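Local coordinates for ADP-ribosylating toxin CARDS (Mycoplasma pneumoniae, PDB 4TLV), which transfers ADP-ribose from NAD(+) to multiple target proteins in vitro and causes vacuolization and loss of respiratory epithelial integrity as the main virulence factor of its bacterium, at residues 457-462 against 509-514; 193-198 against 528-533. One frame throughout, in Å; residues are numbered along the deposited sequence.

Interaction 1: 457-462 against 509-514; sequences PQLSGW and VEWLKH
The turn in 457-462 lies beside the strand in 509-514, with the CA atoms of both Leu459 and Trp511 and of Gly461 and Glu510 5.9 Å apart; no direct hydrogen bond joins the two. Gln458 to Gly461 form a type I beta turn, closed by the bond from Gly461 N to Gln458 O. The Trp511 side chain leans toward this turn and carries nearly all of the contact from the 509-514 side. Its CG stands anti to the carbonyl carbon (chi1 -66°), which lays the indole beside the turn. Leu459 reaches in with one branch: its CD2 packs 3.8 Å from Trp511 CB, and Leu459 lies roughly perpendicular to the Trp511 side chain. At the six-membered ring of the indole, Pro457 CB sits 4.2 Å from Trp511 CZ2. Phe484 and Phe492 also touch Leu459, and Ile482 touches Trp511, so the pair belongs to the apolar packing of the D3 beta-trefoil. Polar groups are joined through two waters. Water 1 lies in the plane of the indole at its edge. It accepts from Trp511 NE1 at 2.9 Å and donates to Gln458 O at 2.8 Å. Water 2 does the same for the backbone, accepting from Trp511 N and donating to Leu459 O at 2.6 Å. Ser460 OG accepts from Trp462 N in an ST turn. With no direct bond across the contact, the two waters satisfy both N-H groups of buried Trp511, so its position probably depends on bound water as well as on apolar packing.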
loop_
_atom_site.group_PDB
_atom_site.type_symbol
_atom_site.label_atom_id
_atom_site.label_comp_id
_atom_site.label_asym_id
_atom_site.label_seq_id
_atom_site.Cartn_x
_atom_site.Cartn_y
_atom_site.Cartn_z
ATOM N N PRO A 457 15.059 -15.597 11.684
ATOM C CA PRO A 457 14.865 -15.614 13.137
ATOM C C PRO A 457 13.985 -16.790 13.546
ATOM O O PRO A 457 13.134 -17.237 12.764
ATOM C CB PRO A 457 14.108 -14.311 13.416
ATOM C CG PRO A 457 14.120 -13.547 12.142
ATOM C CD PRO A 457 14.310 -14.512 11.037
ATOM N N GLN A 458 14.212 -17.296 14.752
ATOM C CA GLN A 458 13.348 -18.316 15.354
ATOM C C GLN A 458 12.762 -17.716 16.614
ATOM O O GLN A 458 13.363 -16.817 17.207
ATOM C CB GLN A 458 14.153 -19.565 15.722
ATOM C CG GLN A 458 14.759 -20.295 14.542
ATOM C CD GLN A 458 13.789 -21.251 13.856
ATOM O OE1 GLN A 458 13.488 -21.105 12.670
ATOM N NE2 GLN A 458 13.307 -22.242 14.596
ATOM N N LEU A 459 11.611 -18.232 17.047
ATOM C CA LEU A 459 10.912 -17.665 18.188
ATOM C C LEU A 459 11.725 -17.811 19.464
ATOM O O LEU A 459 11.521 -17.082 20.429
ATOM C CB LEU A 459 9.538 -18.322 18.344
ATOM C CG LEU A 459 8.539 -17.893 17.265
ATOM C CD1 LEU A 459 7.237 -18.702 17.370
ATOM C CD2 LEU A 459 8.266 -16.405 17.398
ATOM N N SER A 460 12.650 -18.761 19.453
ATOM C CA SER A 460 13.557 -18.983 20.581
ATOM C C SER A 460 14.565 -17.846 20.789
ATOM O O SER A 460 15.167 -17.728 21.863
ATOM C CB SER A 460 14.338 -20.269 20.331
ATOM O OG SER A 460 15.099 -20.153 19.128
ATOM N N GLY A 461 14.781 -17.035 19.754
ATOM C CA GLY A 461 15.823 -16.025 19.803
ATOM C C GLY A 461 17.056 -16.453 19.019
ATOM O O GLY A 461 17.987 -15.664 18.824
ATOM N N TRP A 462 17.064 -17.698 18.553
ATOM C CA TRP A 462 18.150 -18.176 17.696
ATOM C C TRP A 462 17.806 -17.967 16.215
ATOM O O TRP A 462 16.827 -17.271 15.892
ATOM C CB TRP A 462 18.470 -19.654 17.989
ATOM C CG TRP A 462 18.826 -19.877 19.422
ATOM C CD1 TRP A 462 18.105 -20.587 20.354
ATOM C CD2 TRP A 462 19.970 -19.362 20.112
ATOM N NE1 TRP A 462 18.737 -20.545 21.577
ATOM C CE2 TRP A 462 19.885 -19.801 21.455
ATOM C CE3 TRP A 462 21.062 -18.570 19.728
ATOM C CZ2 TRP A 462 20.853 -19.474 22.413
ATOM C CZ3 TRP A 462 22.022 -18.249 20.679
ATOM C CH2 TRP A 462 21.910 -18.703 22.007
ATOM N N VAL A 509 17.098 -10.136 22.814
ATOM C CA VAL A 509 15.718 -9.747 22.546
ATOM C C VAL A 509 14.855 -11.002 22.691
ATOM O O VAL A 509 15.379 -12.110 22.797
ATOM C CB VAL A 509 15.561 -9.141 21.134
ATOM C CG1 VAL A 509 16.254 -7.798 21.057
ATOM C CG2 VAL A 509 16.123 -10.076 20.089
ATOM N N GLU A 510 13.538 -10.845 22.705
ATOM C CA GLU A 510 12.668 -12.006 22.824
ATOM C C GLU A 510 11.398 -11.769 22.028
ATOM O O GLU A 510 11.093 -10.630 21.672
ATOM C CB GLU A 510 12.308 -12.244 24.288
ATOM C CG GLU A 510 11.629 -11.036 24.931
ATOM C CD GLU A 510 11.535 -11.124 26.451
ATOM O OE1 GLU A 510 11.637 -12.243 26.996
ATOM O OE2 GLU A 510 11.350 -10.066 27.096
ATOM N N TRP A 511 10.660 -12.842 21.769
ATOM C CA TRP A 511 9.411 -12.762 21.012
ATOM C C TRP A 511 8.247 -13.153 21.902
ATOM O O TRP A 511 8.189 -14.289 22.372
ATOM C CB TRP A 511 9.472 -13.722 19.836
ATOM C CG TRP A 511 10.496 -13.392 18.793
ATOM C CD1 TRP A 511 11.790 -13.840 18.720
ATOM C CD2 TRP A 511 10.289 -12.573 17.639
ATOM N NE1 TRP A 511 12.405 -13.329 17.600
ATOM C CE2 TRP A 511 11.503 -12.552 16.920
ATOM C CE3 TRP A 511 9.197 -11.848 17.153
ATOM C CZ2 TRP A 511 11.645 -11.848 15.726
ATOM C CZ3 TRP A 511 9.348 -11.137 15.966
ATOM C CH2 TRP A 511 10.557 -11.147 15.271
ATOM N N LEU A 512 7.319 -12.228 22.133
ATOM C CA LEU A 512 6.259 -12.425 23.124
ATOM C C LEU A 512 4.879 -12.183 22.545
ATOM O O LEU A 512 4.688 -11.250 21.774
ATOM C CB LEU A 512 6.433 -11.435 24.273
ATOM C CG LEU A 512 7.781 -11.427 24.994
ATOM C CD1 LEU A 512 7.864 -10.232 25.918
ATOM C CD2 LEU A 512 7.991 -12.732 25.760
ATOM N N LYS A 513 3.894 -12.974 22.963
ATOM C CA LYS A 513 2.507 -12.650 22.618
ATOM C C LYS A 513 2.150 -11.325 23.253
ATOM O O LYS A 513 2.624 -11.000 24.340
ATOM C CB LYS A 513 1.546 -13.752 23.069
ATOM C CG LYS A 513 1.750 -15.049 22.324
ATOM C CD LYS A 513 0.631 -16.033 22.614
ATOM C CE LYS A 513 0.835 -17.323 21.832
ATOM N NZ LYS A 513 -0.294 -18.263 22.031
ATOM N N HIS A 514 1.323 -10.535 22.575
ATOM C CA HIS A 514 1.109 -9.171 23.003
ATOM C C HIS A 514 -0.106 -8.613 22.262
ATOM O O HIS A 514 -0.461 -9.129 21.214
ATOM C CB HIS A 514 2.368 -8.360 22.686
ATOM C CG HIS A 514 2.381 -6.987 23.284
ATOM N ND1 HIS A 514 2.586 -6.760 24.627
ATOM C CD2 HIS A 514 2.246 -5.766 22.712
ATOM C CE1 HIS A 514 2.551 -5.461 24.863
ATOM N NE2 HIS A 514 2.353 -4.834 23.716
HETATM O O HOH W 1 14.995 -14.547 16.917
HETATM O O HOH W 2 12.072 -15.401 22.365
#

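Interaction 2: 193-198 against 528-533; sequences NDQPWL and FSRDDL
Arg530 meets Pro196 and Gln195 with its outer half, while its CB points toward segment 193-198 from some way off. CG stands anti to the carbonyl carbon (chi1 -64°), and the chain runs on extended to CD. Arg530 CD is the first atom to touch, 3.8 Å from Pro196 CG. A bend about the CG-CD bond (chi3 61°) turns the guanidinium against the proline ring. Arg530 NE lies 3.7 Å from Pro196 CD. CZ is almost as near to that same carbon, which sits 3.6 Å above the guanidinium plane and is offset toward its rim. Pro196 CD thus lies over one face, and Pro196 and Arg530 point at one another from their two segments. This contact joins two domains: 193-198 is a loop of the mono-ADP-ribosyltransferase domain, and Arg530 follows strand 526-529 of the D3 beta-trefoil. Arg530 is the first residue of a type II' beta turn that ends at Leu533. Asn98, on helix 92-104 of the transferase domain, touches both Arg530 and Pro196. At the tip, Arg530 NH1 donates to water 3 at 3.0 Å, and this water lies in the guanidinium plane at its edge. Water 3 donates to Asp194 O at 2.7 Å. Arg530 NH2 comes 3.2 Å from Gln195 NE2, but both are donors and no bond forms; the amide and guanidinium planes are 86° apart. The carboxylate of Asp194 stays farther off, Asp194 OD1 being 5.5 Å from Arg530 NH2, where its charge may still favour the cation. On the loop side, Asn193 OD1 accepts from Gln195 N in an Asx turn.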
loop_
_atom_site.group_PDB
_atom_site.type_symbol
_atom_site.label_atom_id
_atom_site.label_comp_id
_atom_site.label_asym_id
_atom_site.label_seq_id
_atom_site.Cartn_x
_atom_site.Cartn_y
_atom_site.Cartn_z
ATOM N N ASN A 193 14.519 8.241 -8.456
ATOM C CA ASN A 193 15.579 8.264 -7.457
ATOM C C ASN A 193 15.340 7.189 -6.381
ATOM O O ASN A 193 14.243 7.103 -5.828
ATOM C CB ASN A 193 15.647 9.648 -6.801
ATOM C CG ASN A 193 17.022 9.931 -6.220
ATOM O OD1 ASN A 193 17.590 9.085 -5.533
ATOM N ND2 ASN A 193 17.584 11.093 -6.546
ATOM N N ASP A 194 16.344 6.367 -6.076
ATOM C CA ASP A 194 16.138 5.334 -5.040
ATOM C C ASP A 194 16.458 5.814 -3.630
ATOM O O ASP A 194 16.397 5.036 -2.678
ATOM C CB ASP A 194 16.875 4.009 -5.349
ATOM C CG ASP A 194 18.400 4.151 -5.385
ATOM O OD1 ASP A 194 18.932 5.250 -5.122
ATOM O OD2 ASP A 194 19.077 3.137 -5.688
ATOM N N GLN A 195 16.792 7.094 -3.505
ATOM C CA GLN A 195 17.111 7.679 -2.199
ATOM C C GLN A 195 15.948 8.452 -1.600
ATOM O O GLN A 195 15.109 8.983 -2.322
ATOM C CB GLN A 195 18.286 8.643 -2.329
ATOM C CG GLN A 195 19.375 8.185 -3.252
ATOM C CD GLN A 195 20.541 7.665 -2.500
ATOM O OE1 GLN A 195 21.505 8.390 -2.260
ATOM N NE2 GLN A 195 20.483 6.394 -2.127
ATOM N N PRO A 196 15.916 8.547 -0.265
ATOM C CA PRO A 196 14.939 9.414 0.403
ATOM C C PRO A 196 15.273 10.859 0.091
ATOM O O PRO A 196 16.456 11.234 -0.037
ATOM C CB PRO A 196 15.164 9.159 1.899
ATOM C CG PRO A 196 16.363 8.311 2.018
ATOM C CD PRO A 196 16.846 7.886 0.668
ATOM N N TRP A 197 14.238 11.675 -0.039
ATOM C CA TRP A 197 14.428 13.087 -0.355
ATOM C C TRP A 197 14.910 13.883 0.862
ATOM O O TRP A 197 14.443 13.665 1.977
ATOM C CB TRP A 197 13.108 13.692 -0.828
ATOM C CG TRP A 197 13.246 15.116 -1.204
ATOM C CD1 TRP A 197 13.675 15.614 -2.410
ATOM C CD2 TRP A 197 12.951 16.251 -0.379
ATOM N NE1 TRP A 197 13.669 16.994 -2.375
ATOM C CE2 TRP A 197 13.229 17.409 -1.144
ATOM C CE3 TRP A 197 12.487 16.403 0.928
ATOM C CZ2 TRP A 197 13.048 18.696 -0.644
ATOM C CZ3 TRP A 197 12.309 17.693 1.428
ATOM C CH2 TRP A 197 12.595 18.814 0.639
ATOM N N LEU A 198 15.833 14.813 0.635
ATOM C CA LEU A 198 16.179 15.845 1.613
ATOM C C LEU A 198 16.405 17.093 0.773
ATOM O O LEU A 198 16.710 16.986 -0.408
ATOM C CB LEU A 198 17.469 15.493 2.371
ATOM C CG LEU A 198 17.331 14.442 3.485
ATOM C CD1 LEU A 198 18.667 14.242 4.175
ATOM C CD2 LEU A 198 16.254 14.826 4.496
ATOM N N PHE A 528 13.637 1.545 11.176
ATOM C CA PHE A 528 14.710 1.150 10.270
ATOM C C PHE A 528 15.597 2.349 9.946
ATOM O O PHE A 528 15.109 3.487 9.885
ATOM C CB PHE A 528 14.119 0.572 8.976
ATOM C CG PHE A 528 13.248 -0.642 9.203
ATOM C CD1 PHE A 528 11.929 -0.497 9.611
ATOM C CD2 PHE A 528 13.760 -1.920 9.013
ATOM C CE1 PHE A 528 11.124 -1.610 9.837
ATOM C CE2 PHE A 528 12.967 -3.046 9.235
ATOM C CZ PHE A 528 11.650 -2.892 9.650
ATOM N N SER A 529 16.889 2.084 9.749
ATOM C CA SER A 529 17.887 3.128 9.466
ATOM C C SER A 529 18.758 2.740 8.297
ATOM O O SER A 529 19.260 1.619 8.240
ATOM C CB SER A 529 18.822 3.350 10.667
ATOM O OG SER A 529 18.098 3.676 11.832
ATOM N N ARG A 530 18.971 3.676 7.378
ATOM C CA ARG A 530 19.877 3.451 6.263
ATOM C C ARG A 530 21.330 3.708 6.672
ATOM O O ARG A 530 22.232 3.054 6.179
ATOM C CB ARG A 530 19.492 4.341 5.058
ATOM C CG ARG A 530 18.105 4.029 4.463
ATOM C CD ARG A 530 17.684 5.115 3.470
ATOM N NE ARG A 530 18.631 5.181 2.352
ATOM C CZ ARG A 530 18.524 4.474 1.230
ATOM N NH1 ARG A 530 17.484 3.665 1.043
ATOM N NH2 ARG A 530 19.447 4.595 0.285
ATOM N N ASP A 531 21.527 4.659 7.582
ATOM C CA ASP A 531 22.854 5.088 8.025
ATOM C C ASP A 531 23.821 5.210 6.841
ATOM O O ASP A 531 23.496 5.865 5.858
ATOM C CB ASP A 531 23.390 4.179 9.147
ATOM C CG ASP A 531 22.521 4.240 10.425
ATOM O OD1 ASP A 531 22.079 5.341 10.816
ATOM O OD2 ASP A 531 22.283 3.186 11.043
ATOM N N ASP A 532 24.991 4.578 6.923
ATOM C CA ASP A 532 25.972 4.647 5.835
ATOM C C ASP A 532 26.040 3.347 5.042
ATOM O O ASP A 532 27.037 3.070 4.382
ATOM C CB ASP A 532 27.373 4.974 6.375
ATOM C CG ASP A 532 27.463 6.366 6.973
ATOM O OD1 ASP A 532 26.958 7.325 6.344
ATOM O OD2 ASP A 532 28.049 6.505 8.072
ATOM N N LEU A 533 24.990 2.536 5.126
ATOM C CA LEU A 533 24.945 1.279 4.391
ATOM C C LEU A 533 24.958 1.501 2.897
ATOM O O LEU A 533 24.379 2.472 2.403
ATOM C CB LEU A 533 23.683 0.488 4.755
ATOM C CG LEU A 533 23.673 0.011 6.206
ATOM C CD1 LEU A 533 22.303 -0.562 6.605
ATOM C CD2 LEU A 533 24.777 -1.010 6.402
HETATM O O HOH W 3 17.955 2.941 -1.869
#

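From the N terminus, the chain first passes through the transferase domain to 193-198. It then runs through the D2 beta-trefoil and enters D3, where it reaches 457-462. Interaction 1 closes a short loop there, with 46 residues between 457-462 and 509-514. The chain next reaches 528-533, and interaction 2 closes a loop with 329 residues between its segments. The small loop lies wholly within the large one, and they do not cross. Interaction 1 is internal to D3, whereas interaction 2 ties D3 to the transferase domain. Strands 506-512 and 526-529 belong to the same D3 sheet, though the centres of the contacts are about 28 Å apart.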